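Oxidoreductase, zinc-binding dehydrogenase family (Myxococcus xanthus, PDB 5K1S) acts as a zinc-containing medium-chain reductase in an alternative de novo route to isovaleryl coenzyme A. Local coordinates at residues N159-T167 with A352-P360; R100-S108 with Y307-L318. All coordinates share one frame; numbering follows the deposited sequence.

Interaction 1 of 2, residues N159-T167 with A352-P360. With ZN (zinc ion), chain F.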
loop_
_atom_site.group_PDB
_atom_site.type_symbol
_atom_site.label_atom_id
_atom_site.label_comp_id
_atom_site.label_asym_id
_atom_site.label_seq_id
_atom_site.Cartn_x
_atom_site.Cartn_y
_atom_site.Cartn_z
ATOM N N ASN A 159 -3.157 -27.627 -21.575
ATOM C CA ASN A 159 -2.810 -27.858 -20.176
ATOM C C ASN A 159 -2.022 -26.687 -19.603
ATOM O O ASN A 159 -2.335 -26.185 -18.516
ATOM C CB ASN A 159 -2.020 -29.160 -20.039
ATOM C CG ASN A 159 -2.840 -30.379 -20.407
ATOM O OD1 ASN A 159 -4.066 -30.312 -20.504
ATOM N ND2 ASN A 159 -2.166 -31.507 -20.604
ATOM N N GLU A 160 -0.987 -26.240 -20.318
ATOM C CA GLU A 160 -0.218 -25.088 -19.858
ATOM C C GLU A 160 -1.087 -23.841 -19.787
ATOM O O GLU A 160 -0.919 -23.007 -18.890
ATOM C CB GLU A 160 0.977 -24.849 -20.779
ATOM C CG GLU A 160 2.207 -25.667 -20.434
ATOM C CD GLU A 160 3.407 -25.285 -21.279
ATOM O OE1 GLU A 160 3.236 -25.099 -22.503
ATOM O OE2 GLU A 160 4.516 -25.159 -20.719
ATOM N N ALA A 161 -2.026 -23.696 -20.726
ATOM C CA ALA A 161 -2.865 -22.504 -20.765
ATOM C C ALA A 161 -3.889 -22.494 -19.637
ATOM O O ALA A 161 -4.258 -21.421 -19.148
ATOM C CB ALA A 161 -3.571 -22.404 -22.116
ATOM N N ALA A 162 -4.352 -23.670 -19.209
ATOM C CA ALA A 162 -5.376 -23.758 -18.174
ATOM C C ALA A 162 -4.851 -23.448 -16.779
ATOM O O ALA A 162 -5.619 -23.561 -15.819
ATOM C CB ALA A 162 -6.001 -25.152 -18.176
ATOM N N THR A 163 -3.575 -23.077 -16.632
ATOM C CA THR A 163 -3.015 -22.735 -15.329
ATOM C C THR A 163 -2.302 -21.388 -15.361
ATOM O O THR A 163 -1.503 -21.095 -14.466
ATOM C CB THR A 163 -2.053 -23.826 -14.849
ATOM O OG1 THR A 163 -0.971 -23.962 -15.779
ATOM C CG2 THR A 163 -2.780 -25.160 -14.721
ATOM N N VAL A 164 -2.584 -20.557 -16.364
ATOM C CA VAL A 164 -1.860 -19.302 -16.531
ATOM C C VAL A 164 -2.485 -18.199 -15.685
ATOM O O VAL A 164 -1.775 -17.379 -15.093
ATOM C CB VAL A 164 -1.829 -18.917 -18.024
ATOM C CG1 VAL A 164 -1.139 -17.577 -18.231
ATOM C CG2 VAL A 164 -1.132 -19.998 -18.827
ATOM N N CYS A 165 -3.818 -18.160 -15.611
ATOM C CA CYS A 165 -4.497 -17.030 -14.984
ATOM C C CYS A 165 -4.084 -16.875 -13.526
ATOM O O CYS A 165 -3.713 -15.782 -13.087
ATOM C CB CYS A 165 -6.010 -17.202 -15.100
ATOM S SG CYS A 165 -6.954 -15.711 -14.699
ATOM N N CYS A 166 -4.140 -17.961 -12.759
ATOM C CA CYS A 166 -3.889 -17.901 -11.323
ATOM C C CYS A 166 -2.410 -17.962 -10.968
ATOM O O CYS A 166 -2.082 -18.076 -9.782
ATOM C CB CYS A 166 -4.634 -19.034 -10.619
ATOM S SG CYS A 166 -6.404 -18.986 -10.899
ATOM N N THR A 167 -1.518 -17.892 -11.952
ATOM C CA THR A 167 -0.085 -17.854 -11.682
ATOM C C THR A 167 0.563 -16.714 -12.456
ATOM O O THR A 167 0.845 -15.654 -11.889
ATOM C CB THR A 167 0.569 -19.188 -12.044
ATOM O OG1 THR A 167 0.297 -19.500 -13.415
ATOM C CG2 THR A 167 0.034 -20.302 -11.156
ATOM N N ALA A 352 3.597 -30.692 -5.863
ATOM C CA ALA A 352 4.431 -29.506 -6.048
ATOM C C ALA A 352 4.314 -29.096 -7.511
ATOM O O ALA A 352 4.994 -29.654 -8.376
ATOM C CB ALA A 352 5.880 -29.776 -5.657
ATOM N N GLY A 353 3.452 -28.127 -7.782
ATOM C CA GLY A 353 3.174 -27.680 -9.126
ATOM C C GLY A 353 1.692 -27.449 -9.299
ATOM O O GLY A 353 0.957 -27.288 -8.326
ATOM N N ARG A 354 1.251 -27.441 -10.553
ATOM C CA ARG A 354 -0.139 -27.175 -10.893
ATOM C C ARG A 354 -0.795 -28.441 -11.426
ATOM O O ARG A 354 -0.211 -29.149 -12.254
ATOM C CB ARG A 354 -0.240 -26.048 -11.924
ATOM C CG ARG A 354 -0.310 -24.655 -11.312
ATOM C CD ARG A 354 -1.653 -24.418 -10.626
ATOM N NE ARG A 354 -1.727 -23.113 -9.969
ATOM C CZ ARG A 354 -1.397 -22.881 -8.700
ATOM N NH1 ARG A 354 -0.959 -23.864 -7.921
ATOM N NH2 ARG A 354 -1.507 -21.655 -8.203
ATOM N N LEU A 355 -2.001 -28.720 -10.942
ATOM C CA LEU A 355 -2.805 -29.835 -11.416
ATOM C C LEU A 355 -3.812 -29.342 -12.447
ATOM O O LEU A 355 -4.257 -28.192 -12.407
ATOM C CB LEU A 355 -3.539 -30.513 -10.259
ATOM C CG LEU A 355 -2.645 -31.117 -9.175
ATOM C CD1 LEU A 355 -3.483 -31.549 -7.982
ATOM C CD2 LEU A 355 -1.844 -32.292 -9.727
ATOM N N VAL A 356 -4.167 -30.226 -13.374
ATOM C CA VAL A 356 -5.061 -29.887 -14.475
ATOM C C VAL A 356 -6.061 -31.018 -14.654
ATOM O O VAL A 356 -5.682 -32.194 -14.664
ATOM C CB VAL A 356 -4.283 -29.644 -15.783
ATOM C CG1 VAL A 356 -5.239 -29.339 -16.926
ATOM C CG2 VAL A 356 -3.286 -28.506 -15.605
ATOM N N LEU A 357 -7.335 -30.663 -14.799
ATOM C CA LEU A 357 -8.386 -31.620 -15.114
ATOM C C LEU A 357 -8.679 -31.566 -16.608
ATOM O O LEU A 357 -8.935 -30.488 -17.158
ATOM C CB LEU A 357 -9.656 -31.326 -14.313
ATOM C CG LEU A 357 -9.548 -31.509 -12.798
ATOM C CD1 LEU A 357 -10.826 -31.044 -12.114
ATOM C CD2 LEU A 357 -9.249 -32.959 -12.439
ATOM N N VAL A 358 -8.637 -32.725 -17.257
ATOM C CA VAL A 358 -8.858 -32.847 -18.693
ATOM C C VAL A 358 -10.217 -33.516 -18.897
ATOM O O VAL A 358 -10.366 -34.708 -18.592
ATOM C CB VAL A 358 -7.740 -33.652 -19.366
ATOM C CG1 VAL A 358 -7.960 -33.707 -20.871
ATOM C CG2 VAL A 358 -6.384 -33.044 -19.043
ATOM N N PRO A 359 -11.232 -32.806 -19.394
ATOM C CA PRO A 359 -12.517 -33.457 -19.638
ATOM C C PRO A 359 -12.391 -34.492 -20.741
ATOM O O PRO A 359 -11.519 -34.379 -21.619
ATOM C CB PRO A 359 -13.433 -32.293 -20.061
ATOM C CG PRO A 359 -12.748 -31.061 -19.592
ATOM C CD PRO A 359 -11.289 -31.360 -19.670
ATOM N N PRO A 360 -13.240 -35.517 -20.740
ATOM C CA PRO A 360 -13.221 -36.489 -21.839
ATOM C C PRO A 360 -13.777 -35.880 -23.117
ATOM O O PRO A 360 -14.398 -34.816 -23.121
ATOM C CB PRO A 360 -14.107 -37.625 -21.323
ATOM C CG PRO A 360 -15.040 -36.962 -20.372
ATOM C CD PRO A 360 -14.259 -35.850 -19.729
HETATM ZN ZN ZN F . -7.424 -19.422 -8.851
#
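The flat guanidinium of Arg-354 lies against the turn entering helix 165-178: the backbone O of Cys-166 sits at its edge, near its plane, 4.0 Å from NH2, while methyl CG2 of Thr-167 approaches obliquely, 3.5 Å from NE. Arg-354 suits this place because its chain, bent at CB-CG (chi2 -71°), has an aliphatic part that slides past Thr-163 before the charged end meets the turn. Beyond it along strand 354-358, Val-356 CG2 packs 3.5 Å from Thr-163 CG2, the two side chains crossing near a right angle. Thr-163 keeps its methyl on the strand and turns OG1 to Gln-328. Asn-159 OD1 rests 3.9 Å from Val-358 CG2 at the far end. Within the turn, Thr-167 OG1 donates to Thr-163 O at 2.6 Å, in the carbonyl plane, and also bonds Gln-328 NE2. An alanine in place of Thr-167 would probably leave Thr-163 O and Gln-328 NE2 without this partner and open a gap beside the Arg-354 guanidinium. Next to it, Cys-166 SG binds zinc at 2.3 Å with Cys-57 and His-79. Methyl packing on the strand side, with hydroxyl bonds to Thr-163 O and Gln-328, probably steadies the turn that presents Cys-166 to the zinc.

Interaction 2 of 2, residues R100-S108 with Y307-L318; sequences RAATLQRMS and YATTQAELDEAL
Leu-104, just past the end of strand 100-103, lays its CD2 methyl 3.6 Å from CD2 of Leu-314, where helix 311-323 opens with a capping box and packs against strand 100-103 and the loop after it, in the GroES-like part of this medium-chain reductase. Strand and helix axes come within 10.0 Å at an angle of 122°. The two leucines slide past each other in opposite directions. A branched apolar side chain fits here because CD2 meets both Leu-314 and the backbone oxygens of Thr-309 and Thr-310, while CD1 lies over the first turn, by Gln-311 N. Ala-102, small enough to let the helix come close, sets its CB 4.0 Å from Leu-318 CD1. Leu-314 reaches the strand because its CG is anti to the backbone N (chi1 178°). Farther along, the CD methylene of Arg-106 approaches the ring of Tyr-307 obliquely, and its guanidinium goes on to bond Asn-120 O through NH1.

The next shell fixes the helix start. In the capping box Glu-313 N donates to Thr-310 OG1, and Thr-310 N returns a bond to Glu-313 OE1 at 2.8 Å, meeting the oxygen from above the carboxylate plane. Threonine and glutamate suit these positions, each side chain taking up a backbone N-H near the helix start. The other carboxylate oxygen of Glu-313 bonds His-173 and Thr-177, tying the cap to helix 165-178. Before the helix, Tyr-307 N bonds Glu-300 of the second subunit.

Between the two segments, one water gives its hydrogens to Gln-105 OE1 and to Thr-309 O, each at 2.9 Å, and accepts from Arg-106 N at 3.2 Å.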
loop_
_atom_site.group_PDB
_atom_site.type_symbol
_atom_site.label_atom_id
_atom_site.label_comp_id
_atom_site.label_asym_id
_atom_site.label_seq_id
_atom_site.Cartn_x
_atom_site.Cartn_y
_atom_site.Cartn_z
ATOM N N ARG A 100 -9.471 -19.623 -29.593
ATOM C CA ARG A 100 -8.904 -20.276 -28.419
ATOM C C ARG A 100 -8.950 -19.301 -27.251
ATOM O O ARG A 100 -8.370 -18.212 -27.328
ATOM C CB ARG A 100 -7.471 -20.726 -28.693
ATOM C CG ARG A 100 -7.321 -21.585 -29.940
ATOM C CD ARG A 100 -5.867 -21.680 -30.376
ATOM N NE ARG A 100 -5.011 -22.202 -29.314
ATOM C CZ ARG A 100 -4.798 -23.494 -29.085
ATOM N NH1 ARG A 100 -5.379 -24.417 -29.841
ATOM N NH2 ARG A 100 -4.000 -23.867 -28.093
ATOM N N ALA A 101 -9.628 -19.691 -26.171
ATOM C CA ALA A 101 -9.898 -18.785 -25.065
ATOM C C ALA A 101 -9.522 -19.423 -23.734
ATOM O O ALA A 101 -9.397 -20.645 -23.613
ATOM C CB ALA A 101 -11.374 -18.370 -25.036
ATOM N N ALA A 102 -9.349 -18.567 -22.728
ATOM C CA ALA A 102 -9.103 -18.996 -21.357
ATOM C C ALA A 102 -9.836 -18.050 -20.418
ATOM O O ALA A 102 -9.748 -16.830 -20.574
ATOM C CB ALA A 102 -7.606 -19.011 -21.032
ATOM N N THR A 103 -10.550 -18.612 -19.448
ATOM C CA THR A 103 -11.401 -17.819 -18.572
ATOM C C THR A 103 -10.585 -17.102 -17.503
ATOM O O THR A 103 -9.557 -17.598 -17.032
ATOM C CB THR A 103 -12.448 -18.703 -17.894
ATOM O OG1 THR A 103 -11.792 -19.742 -17.156
ATOM C CG2 THR A 103 -13.388 -19.324 -18.923
ATOM N N LEU A 104 -11.058 -15.916 -17.125
ATOM C CA LEU A 104 -10.543 -15.214 -15.962
ATOM C C LEU A 104 -11.092 -15.862 -14.693
ATOM O O LEU A 104 -11.801 -16.872 -14.732
ATOM C CB LEU A 104 -10.920 -13.733 -16.018
ATOM C CG LEU A 104 -10.212 -12.847 -17.043
ATOM C CD1 LEU A 104 -10.892 -11.493 -17.117
ATOM C CD2 LEU A 104 -8.748 -12.676 -16.690
ATOM N N GLN A 105 -10.762 -15.273 -13.545
ATOM C CA GLN A 105 -11.330 -15.738 -12.287
ATOM C C GLN A 105 -12.728 -15.168 -12.076
ATOM O O GLN A 105 -13.669 -15.911 -11.774
ATOM C CB GLN A 105 -10.410 -15.356 -11.128
ATOM C CG GLN A 105 -9.025 -15.996 -11.207
ATOM C CD GLN A 105 -7.890 -14.993 -11.097
ATOM O OE1 GLN A 105 -8.106 -13.783 -11.106
ATOM N NE2 GLN A 105 -6.668 -15.498 -10.994
ATOM N N ARG A 106 -12.882 -13.857 -12.245
ATOM C CA ARG A 106 -14.141 -13.172 -12.000
ATOM C C ARG A 106 -14.452 -12.235 -13.158
ATOM O O ARG A 106 -13.591 -11.914 -13.981
ATOM C CB ARG A 106 -14.098 -12.379 -10.686
ATOM C CG ARG A 106 -13.014 -11.312 -10.656
ATOM C CD ARG A 106 -13.037 -10.511 -9.368
ATOM N NE ARG A 106 -14.215 -9.655 -9.258
ATOM C CZ ARG A 106 -14.367 -8.501 -9.900
ATOM N NH1 ARG A 106 -13.420 -8.060 -10.717
ATOM N NH2 ARG A 106 -15.470 -7.786 -9.733
ATOM N N MET A 107 -15.702 -11.785 -13.203
ATOM C CA MET A 107 -16.163 -10.885 -14.244
ATOM C C MET A 107 -15.938 -9.432 -13.833
ATOM O O MET A 107 -15.431 -9.129 -12.750
ATOM C CB MET A 107 -17.640 -11.137 -14.549
ATOM C CG MET A 107 -17.905 -12.385 -15.375
ATOM S SD MET A 107 -17.013 -12.386 -16.941
ATOM C CE MET A 107 -17.660 -10.904 -17.715
ATOM N N SER A 108 -16.324 -8.521 -14.724
ATOM C CA SER A 108 -16.175 -7.089 -14.501
ATOM C C SER A 108 -17.119 -6.376 -15.459
ATOM O O SER A 108 -17.128 -6.682 -16.655
ATOM C CB SER A 108 -14.724 -6.648 -14.727
ATOM O OG SER A 108 -14.579 -5.251 -14.552
ATOM N N TYR A 307 -4.972 -7.757 -6.582
ATOM C CA TYR A 307 -6.050 -8.733 -6.523
ATOM C C TYR A 307 -6.564 -9.037 -7.922
ATOM O O TYR A 307 -6.710 -8.134 -8.749
ATOM C CB TYR A 307 -7.195 -8.218 -5.638
ATOM C CG TYR A 307 -8.376 -9.161 -5.525
ATOM C CD1 TYR A 307 -8.268 -10.361 -4.836
ATOM C CD2 TYR A 307 -9.603 -8.839 -6.092
ATOM C CE1 TYR A 307 -9.343 -11.221 -4.726
ATOM C CE2 TYR A 307 -10.687 -9.693 -5.986
ATOM C CZ TYR A 307 -10.552 -10.883 -5.301
ATOM O OH TYR A 307 -11.630 -11.737 -5.193
ATOM N N ALA A 308 -6.826 -10.318 -8.181
ATOM C CA ALA A 308 -7.477 -10.748 -9.413
ATOM C C ALA A 308 -6.634 -10.444 -10.647
ATOM O O ALA A 308 -5.504 -9.961 -10.539
ATOM C CB ALA A 308 -8.850 -10.085 -9.542
ATOM N N THR A 309 -7.186 -10.729 -11.826
ATOM C CA THR A 309 -6.503 -10.525 -13.094
ATOM C C THR A 309 -7.486 -9.927 -14.089
ATOM O O THR A 309 -8.675 -10.260 -14.072
ATOM C CB THR A 309 -5.935 -11.845 -13.642
ATOM O OG1 THR A 309 -5.103 -12.460 -12.652
ATOM C CG2 THR A 309 -5.119 -11.606 -14.906
ATOM N N THR A 310 -6.989 -9.047 -14.952
ATOM C CA THR A 310 -7.819 -8.385 -15.947
ATOM C C THR A 310 -7.729 -9.108 -17.288
ATOM O O THR A 310 -6.870 -9.964 -17.515
ATOM C CB THR A 310 -7.407 -6.919 -16.116
ATOM O OG1 THR A 310 -6.085 -6.849 -16.663
ATOM C CG2 THR A 310 -7.445 -6.193 -14.782
ATOM N N GLN A 311 -8.643 -8.741 -18.187
ATOM C CA GLN A 311 -8.670 -9.350 -19.513
ATOM C C GLN A 311 -7.382 -9.061 -20.273
ATOM O O GLN A 311 -6.879 -9.917 -21.011
ATOM C CB GLN A 311 -9.886 -8.839 -20.285
ATOM C CG GLN A 311 -10.241 -9.655 -21.509
ATOM C CD GLN A 311 -11.559 -9.225 -22.131
ATOM O OE1 GLN A 311 -11.879 -8.037 -22.176
ATOM N NE2 GLN A 311 -12.334 -10.194 -22.606
ATOM N N ALA A 312 -6.828 -7.859 -20.099
ATOM C CA ALA A 312 -5.581 -7.515 -20.773
ATOM C C ALA A 312 -4.401 -8.260 -20.167
ATOM O O ALA A 312 -3.524 -8.742 -20.893
ATOM C CB ALA A 312 -5.349 -6.006 -20.706
ATOM N N GLU A 313 -4.360 -8.362 -18.836
ATOM C CA GLU A 313 -3.249 -9.042 -18.180
ATOM C C GLU A 313 -3.207 -10.518 -18.552
ATOM O O GLU A 313 -2.127 -11.088 -18.743
ATOM C CB GLU A 313 -3.360 -8.877 -16.666
ATOM C CG GLU A 313 -3.210 -7.441 -16.193
ATOM C CD GLU A 313 -3.827 -7.208 -14.829
ATOM O OE1 GLU A 313 -4.407 -8.157 -14.264
ATOM O OE2 GLU A 313 -3.740 -6.071 -14.327
ATOM N N LEU A 314 -4.374 -11.160 -18.654
ATOM C CA LEU A 314 -4.400 -12.564 -19.043
ATOM C C LEU A 314 -3.938 -12.741 -20.484
ATOM O O LEU A 314 -3.170 -13.664 -20.784
ATOM C CB LEU A 314 -5.804 -13.141 -18.855
ATOM C CG LEU A 314 -5.976 -14.605 -19.282
ATOM C CD1 LEU A 314 -5.001 -15.514 -18.542
ATOM C CD2 LEU A 314 -7.408 -15.071 -19.060
ATOM N N ASP A 315 -4.396 -11.874 -21.391
ATOM C CA ASP A 315 -3.899 -11.917 -22.763
ATOM C C ASP A 315 -2.380 -11.812 -22.790
ATOM O O ASP A 315 -1.714 -12.535 -23.539
ATOM C CB ASP A 315 -4.524 -10.793 -23.592
ATOM C CG ASP A 315 -5.982 -11.054 -23.934
ATOM O OD1 ASP A 315 -6.378 -12.236 -24.027
ATOM O OD2 ASP A 315 -6.733 -10.074 -24.115
ATOM N N GLU A 316 -1.817 -10.920 -21.973
ATOM C CA GLU A 316 -0.366 -10.781 -21.911
ATOM C C GLU A 316 0.276 -11.993 -21.247
ATOM O O GLU A 316 1.307 -12.491 -21.717
ATOM C CB GLU A 316 -0.001 -9.499 -21.162
ATOM C CG GLU A 316 1.493 -9.236 -21.055
ATOM C CD GLU A 316 2.155 -9.041 -22.406
ATOM O OE1 GLU A 316 1.430 -8.932 -23.420
ATOM O OE2 GLU A 316 3.402 -8.997 -22.454
ATOM N N ALA A 317 -0.313 -12.477 -20.153
ATOM C CA ALA A 317 0.230 -13.650 -19.475
ATOM C C ALA A 317 0.235 -14.859 -20.401
ATOM O O ALA A 317 1.236 -15.577 -20.500
ATOM C CB ALA A 317 -0.581 -13.944 -18.213
ATOM N N LEU A 318 -0.884 -15.101 -21.087
ATOM C CA LEU A 318 -0.939 -16.201 -22.043
ATOM C C LEU A 318 0.120 -16.038 -23.125
ATOM O O LEU A 318 0.737 -17.020 -23.554
ATOM C CB LEU A 318 -2.335 -16.284 -22.662
ATOM C CG LEU A 318 -3.462 -16.658 -21.697
ATOM C CD1 LEU A 318 -4.821 -16.404 -22.329
ATOM C CD2 LEU A 318 -3.338 -18.111 -21.269
HETATM O O HOH W 1 -10.048 -12.368 -12.713
#

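How the interactions relate
Along the chain the segments alternate: 100-108 of interaction 2, 159-167 of interaction 1, then 307-318 and 352-360. The parallel Rossmann sheet is built between the second and third, so both contacts join chain on either side of the nucleotide-binding fold. Their centres lie 14 Å apart, and strands 100-103 and 354-358 belong to the same mixed sheet. The two contacts also touch directly: Gln-105 NE2 of interaction 2 packs 3.5 Å from Cys-166 SG of interaction 1, and Val-164 packs on Leu-318 of helix 311-323. The turn carrying Cys-166 belongs to interaction 1 and is bordered by interaction 2: strand 354-358 packs on it in the first, Gln-105 and helix 311-323 in the second.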